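Local coordinates for DUF3822 family protein (Bacteroides thetaiotaomicron VPI-5482, PDB 3HRG), which is of unknown function but has the actin-like ATPase fold, which in many relatives binds ATP in a cleft between two similar domains, at residues D20-S25 with K53-E58; D195-L200 with E226-E231. All blocks are in the same frame, centred on the assembly; numbering follows the deposited sequence. Where two conformers were deposited one is given.

Contact 1. Residues D20-S25 with K53-E58; sequences DGFSFS and KNVFHE
Phe22 and Val55 mark the nearest backbone approach of strand 22-28 to helix 48-58, with CA atoms 9.1 Å apart, a spacing bridged by side chains alone, without a hydrogen bond. Phe22 and Phe24 both project from the strand toward the helix, and Val55 projects back from the opposite direction. In the conformer of Val55 described here, one of two that were modelled, CG1 is turned to the position between the backbone N and the carbonyl carbon (chi1 78°). That methyl meets both rings, though differently. It lies at the edge of the Phe22 ring, near the ring plane, 4.3 Å from Phe22 CD2. It comes obliquely to the other ring, 4.2 Å from Phe24 CZ. The second methyl approaches the same end of that ring, with Val55 CG2 also 4.2 Å from Phe24 CZ, so the tip of Phe24 faces both branches of the valine. The contact illustrates how a helix is laid on a sheet in the actin-like fold: helix 48-58 follows the third strand of the order 3-2-1-4-5 and crosses to the fourth, and its inward residue lands on aromatics of the second. Ser23, between the two phenylalanines, turns to the other face of the sheet, where its OG is hydrogen-bonded to Glu39 OE1. Neighbouring strands fill in around the rings and the valine: Phe22 also touches Leu17, Phe24 touches Ile15 and Phe38, and Val55 reaches across to Lys40 on the edge strand. Just beyond the end of helix 48-58, Phe61 packs edge-to-face with Phe24, while Phe56 ties the helix to helix 125-134 through an edge-to-face pairing with Phe130.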
# COMPACT_ATOMS: atom_id res chain seq x y z
N ASP A 20 -6.48 9.99 1.14
CA ASP A 20 -6.19 10.48 2.47
C ASP A 20 -5.04 11.50 2.55
O ASP A 20 -4.82 12.06 3.60
CB ASP A 20 -5.72 9.32 3.37
CG ASP A 20 -6.79 8.28 3.63
OD1 ASP A 20 -7.99 8.58 3.42
OD2 ASP A 20 -6.43 7.16 4.09
N GLY A 21 -4.32 11.72 1.44
CA GLY A 21 -3.13 12.57 1.43
C GLY A 21 -1.98 12.01 0.60
O GLY A 21 -1.96 10.84 0.27
N PHE A 22 -1.04 12.86 0.23
CA PHE A 22 0.12 12.42 -0.52
C PHE A 22 1.37 12.53 0.37
O PHE A 22 1.52 13.52 1.11
CB PHE A 22 0.37 13.23 -1.79
CG PHE A 22 -0.82 13.37 -2.73
CD1 PHE A 22 -1.78 12.40 -2.87
CD2 PHE A 22 -0.86 14.47 -3.59
CE1 PHE A 22 -2.82 12.54 -3.78
CE2 PHE A 22 -1.88 14.64 -4.49
CZ PHE A 22 -2.87 13.68 -4.59
N SER A 23 2.26 11.53 0.26
CA SER A 23 3.51 11.46 1.02
C SER A 23 4.65 11.36 0.06
O SER A 23 4.56 10.67 -0.95
CB SER A 23 3.55 10.21 1.91
OG SER A 23 2.46 10.20 2.75
N PHE A 24 5.75 12.00 0.40
CA PHE A 24 6.93 12.04 -0.42
C PHE A 24 8.16 11.76 0.45
O PHE A 24 8.25 12.27 1.57
CB PHE A 24 7.09 13.42 -1.02
CG PHE A 24 5.91 13.90 -1.80
CD1 PHE A 24 4.87 14.55 -1.18
CD2 PHE A 24 5.86 13.72 -3.16
CE1 PHE A 24 3.77 15.00 -1.92
CE2 PHE A 24 4.80 14.16 -3.90
CZ PHE A 24 3.75 14.79 -3.28
N SER A 25 9.10 10.95 -0.03
CA SER A 25 10.33 10.73 0.70
C SER A 25 11.49 10.65 -0.29
O SER A 25 11.34 10.23 -1.43
CB SER A 25 10.29 9.49 1.56
OG SER A 25 10.16 8.36 0.73
N LYS A 53 -1.70 18.06 -9.71
CA LYS A 53 -1.22 19.20 -10.47
C LYS A 53 -0.93 20.38 -9.52
O LYS A 53 0.04 21.09 -9.72
CB LYS A 53 -2.18 19.59 -11.58
CG LYS A 53 -2.21 18.57 -12.72
CD LYS A 53 -3.24 18.93 -13.78
CE LYS A 53 -3.22 17.94 -14.94
NZ LYS A 53 -4.16 18.31 -16.03
N ASN A 54 -1.79 20.58 -8.52
CA ASN A 54 -1.57 21.64 -7.54
C ASN A 54 -0.26 21.44 -6.75
O ASN A 54 0.51 22.37 -6.62
CB ASN A 54 -2.73 21.74 -6.52
CG ASN A 54 -3.93 22.44 -7.07
OD1 ASN A 54 -3.83 23.18 -8.04
ND2 ASN A 54 -5.09 22.26 -6.41
N VAL A 55 -0.01 20.23 -6.25
CA VAL A 55 1.20 20.01 -5.44
C VAL A 55 2.48 20.11 -6.30
O VAL A 55 3.49 20.60 -5.82
CB VAL A 55 1.19 18.68 -4.63
CG1 VAL A 55 1.50 17.48 -5.51
CG2 VAL A 55 2.22 18.74 -3.50
N PHE A 56 2.43 19.68 -7.56
CA PHE A 56 3.59 19.82 -8.44
C PHE A 56 3.83 21.30 -8.72
O PHE A 56 4.98 21.73 -8.77
CB PHE A 56 3.44 19.01 -9.74
CG PHE A 56 3.96 17.62 -9.61
CD1 PHE A 56 3.26 16.66 -8.88
CD2 PHE A 56 5.17 17.27 -10.19
CE1 PHE A 56 3.75 15.37 -8.73
CE2 PHE A 56 5.65 15.99 -10.07
CZ PHE A 56 4.96 15.04 -9.32
N HIS A 57 2.76 22.08 -8.89
CA HIS A 57 2.93 23.50 -9.11
C HIS A 57 3.54 24.23 -7.89
O HIS A 57 4.40 25.07 -8.05
CB HIS A 57 1.60 24.16 -9.48
CG HIS A 57 1.70 25.63 -9.67
ND1 HIS A 57 2.50 26.19 -10.63
CD2 HIS A 57 1.10 26.67 -9.02
CE1 HIS A 57 2.40 27.50 -10.58
NE2 HIS A 57 1.56 27.82 -9.61
N GLU A 58 3.09 23.88 -6.70
CA GLU A 58 3.51 24.50 -5.46
C GLU A 58 4.84 24.03 -4.88
O GLU A 58 5.42 24.75 -4.08
CB GLU A 58 2.48 24.21 -4.36
CG GLU A 58 1.08 24.81 -4.55
CD GLU A 58 0.01 24.12 -3.66
OE1 GLU A 58 0.33 23.15 -2.90
OE2 GLU A 58 -1.19 24.51 -3.75

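Contact 2. Residues D195-L200 with E226-E231; sequences DRIYYL and ETLMNE
Ile197 carries the contact between this helix pair, meeting Leu228 through CG1 and Glu231 through CD1. The two helices, 193-206 and 225-235, belong to the second domain of the actin-like fold; the latter is the connection of a beta-alpha-beta crossover between parallel strands 215-220 and 239-241. Their short segments run in roughly the same direction, with axes 10.4 Å apart and a crossing angle of -30°. The side chains of Ile197 and Leu228 overlap while pointing opposite ways, leaving Ile197 CG1 3.8 Å from Leu228 CD1. Leu228 leaves its helix obliquely, but with CG anti to the backbone N (chi1 179°) the branch carrying CD1 swings into the interface. The same methyl lies 4.4 Å from Arg196 CB, so the arginine contributes only its aliphatic base. Its guanidinium group is directed elsewhere, with NH1 hydrogen-bonded to Ser223 OG and NH2 weakly to Arg168 O. One turn on, Leu200 carries the packing down to the sheet, touching Ala165 and Ile174, and joins Ile197 in touching Leu232. The Glu231 chain runs nearly perpendicular to that of Ile197, and a bend at chi2 takes its carboxylate off to a salt bridge between OE2 and Lys234 NZ. The first methylene of Glu231 presses closely on the isoleucine, with Glu231 CB 3.4 Å from Ile197 CD1.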
# COMPACT_ATOMS: atom_id res chain seq x y z
N ASP A 195 -17.83 -1.84 10.53
CA ASP A 195 -17.48 -2.42 9.21
C ASP A 195 -16.07 -2.98 9.18
O ASP A 195 -15.78 -4.00 8.55
CB ASP A 195 -17.42 -1.38 8.12
CG ASP A 195 -18.70 -0.76 7.78
OD1 ASP A 195 -19.76 -1.36 8.05
OD2 ASP A 195 -18.60 0.33 7.18
N ARG A 196 -15.14 -2.26 9.83
CA ARG A 196 -13.76 -2.72 9.89
C ARG A 196 -13.71 -4.09 10.58
O ARG A 196 -13.07 -5.01 10.09
CB ARG A 196 -12.89 -1.70 10.65
CG ARG A 196 -12.64 -0.43 9.86
CD ARG A 196 -11.95 0.65 10.69
NE ARG A 196 -11.58 1.77 9.85
CZ ARG A 196 -11.15 2.96 10.27
NH1 ARG A 196 -11.08 3.26 11.57
NH2 ARG A 196 -10.82 3.88 9.37
N ILE A 197 -14.37 -4.19 11.74
CA ILE A 197 -14.40 -5.45 12.49
C ILE A 197 -15.08 -6.55 11.66
O ILE A 197 -14.62 -7.68 11.62
CB ILE A 197 -15.18 -5.29 13.80
CG1 ILE A 197 -14.48 -4.35 14.78
CG2 ILE A 197 -15.36 -6.64 14.49
CD1 ILE A 197 -15.46 -3.77 15.83
N TYR A 198 -16.16 -6.18 10.99
CA TYR A 198 -16.89 -7.12 10.17
C TYR A 198 -16.00 -7.82 9.16
O TYR A 198 -16.01 -9.06 9.06
CB TYR A 198 -18.03 -6.39 9.49
CG TYR A 198 -18.88 -7.24 8.58
CD1 TYR A 198 -19.93 -7.99 9.08
CD2 TYR A 198 -18.67 -7.24 7.21
CE1 TYR A 198 -20.75 -8.73 8.24
CE2 TYR A 198 -19.48 -7.97 6.35
CZ TYR A 198 -20.51 -8.72 6.87
OH TYR A 198 -21.34 -9.42 6.01
N TYR A 199 -15.20 -7.04 8.43
CA TYR A 199 -14.33 -7.65 7.41
C TYR A 199 -13.15 -8.41 8.00
O TYR A 199 -12.77 -9.44 7.47
CB TYR A 199 -13.91 -6.63 6.34
CG TYR A 199 -15.07 -6.21 5.47
CD1 TYR A 199 -15.65 -7.09 4.55
CD2 TYR A 199 -15.59 -4.92 5.55
CE1 TYR A 199 -16.75 -6.72 3.78
CE2 TYR A 199 -16.64 -4.52 4.77
CZ TYR A 199 -17.24 -5.43 3.89
OH TYR A 199 -18.28 -5.01 3.13
N LEU A 200 -12.59 -7.94 9.10
CA LEU A 200 -11.47 -8.60 9.75
C LEU A 200 -11.91 -9.97 10.23
O LEU A 200 -11.24 -10.96 9.97
CB LEU A 200 -10.95 -7.78 10.92
CG LEU A 200 -10.16 -6.53 10.56
CD1 LEU A 200 -10.03 -5.60 11.75
CD2 LEU A 200 -8.79 -6.90 10.01
N GLU A 226 -10.13 2.52 20.88
CA GLU A 226 -10.61 1.79 22.07
C GLU A 226 -11.76 0.82 21.72
O GLU A 226 -11.71 -0.35 22.10
CB GLU A 226 -10.99 2.75 23.18
CG GLU A 226 -11.31 2.05 24.51
CD GLU A 226 -11.48 3.03 25.66
OE1 GLU A 226 -11.15 4.23 25.51
OE2 GLU A 226 -11.95 2.60 26.73
N THR A 227 -12.73 1.31 20.96
CA THR A 227 -13.87 0.49 20.54
C THR A 227 -13.44 -0.64 19.62
O THR A 227 -13.87 -1.79 19.80
CB THR A 227 -14.94 1.37 19.88
OG1 THR A 227 -15.37 2.33 20.83
CG2 THR A 227 -16.15 0.53 19.41
N LEU A 228 -12.62 -0.31 18.64
CA LEU A 228 -12.10 -1.29 17.73
C LEU A 228 -11.40 -2.45 18.48
O LEU A 228 -11.72 -3.63 18.25
CB LEU A 228 -11.11 -0.62 16.76
CG LEU A 228 -10.43 -1.48 15.70
CD1 LEU A 228 -11.44 -2.13 14.75
CD2 LEU A 228 -9.40 -0.60 14.94
N MSE A 229 -10.46 -2.11 19.37
CA MSE A 229 -9.68 -3.12 20.10
C MSE A 229 -10.55 -3.92 21.06
O MSE A 229 -10.41 -5.15 21.18
CB MSE A 229 -8.50 -2.48 20.84
CG MSE A 229 -7.53 -1.77 19.98
SE MSE A 229 -6.58 -3.02 18.87
CE MSE A 229 -5.33 -3.60 20.26
N ASN A 230 -11.47 -3.26 21.76
CA ASN A 230 -12.33 -3.99 22.70
C ASN A 230 -13.16 -5.06 22.01
O ASN A 230 -13.28 -6.16 22.54
CB ASN A 230 -13.25 -3.06 23.47
CG ASN A 230 -12.52 -2.30 24.55
OD1 ASN A 230 -11.37 -2.61 24.87
ND2 ASN A 230 -13.19 -1.30 25.13
N GLU A 231 -13.70 -4.74 20.84
CA GLU A 231 -14.50 -5.70 20.07
C GLU A 231 -13.65 -6.79 19.46
O GLU A 231 -14.01 -7.96 19.53
CB GLU A 231 -15.31 -5.04 18.96
CG GLU A 231 -16.69 -4.68 19.39
CD GLU A 231 -17.52 -5.95 19.70
OE1 GLU A 231 -17.53 -6.94 18.91
OE2 GLU A 231 -18.12 -5.97 20.77

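In the fold
Contact 1 closes before contact 2 opens, and each belongs to a different half of the molecule. Both halves contain a mixed five-stranded sheet of order 3-2-1-4-5, the duplicated plan of the actin-like fold. Helices 48-58 and 193-206 hold equivalent places, each following the third strand and preceding the fourth; contact 1 packs its helix on the sheet, contact 2 on the next helix. The centres lie 31 Å apart and the nearest atoms about 8 Å, without touching. Segments 20-25 and 195-200 reach the turn between strands 162-167 and 171-178: in the conformer described, Asp20 OD2 is hydrogen-bonded to Lys169 N, and Arg196 NH2 weakly to Arg168 O. In relatives such turns line the nucleotide cleft.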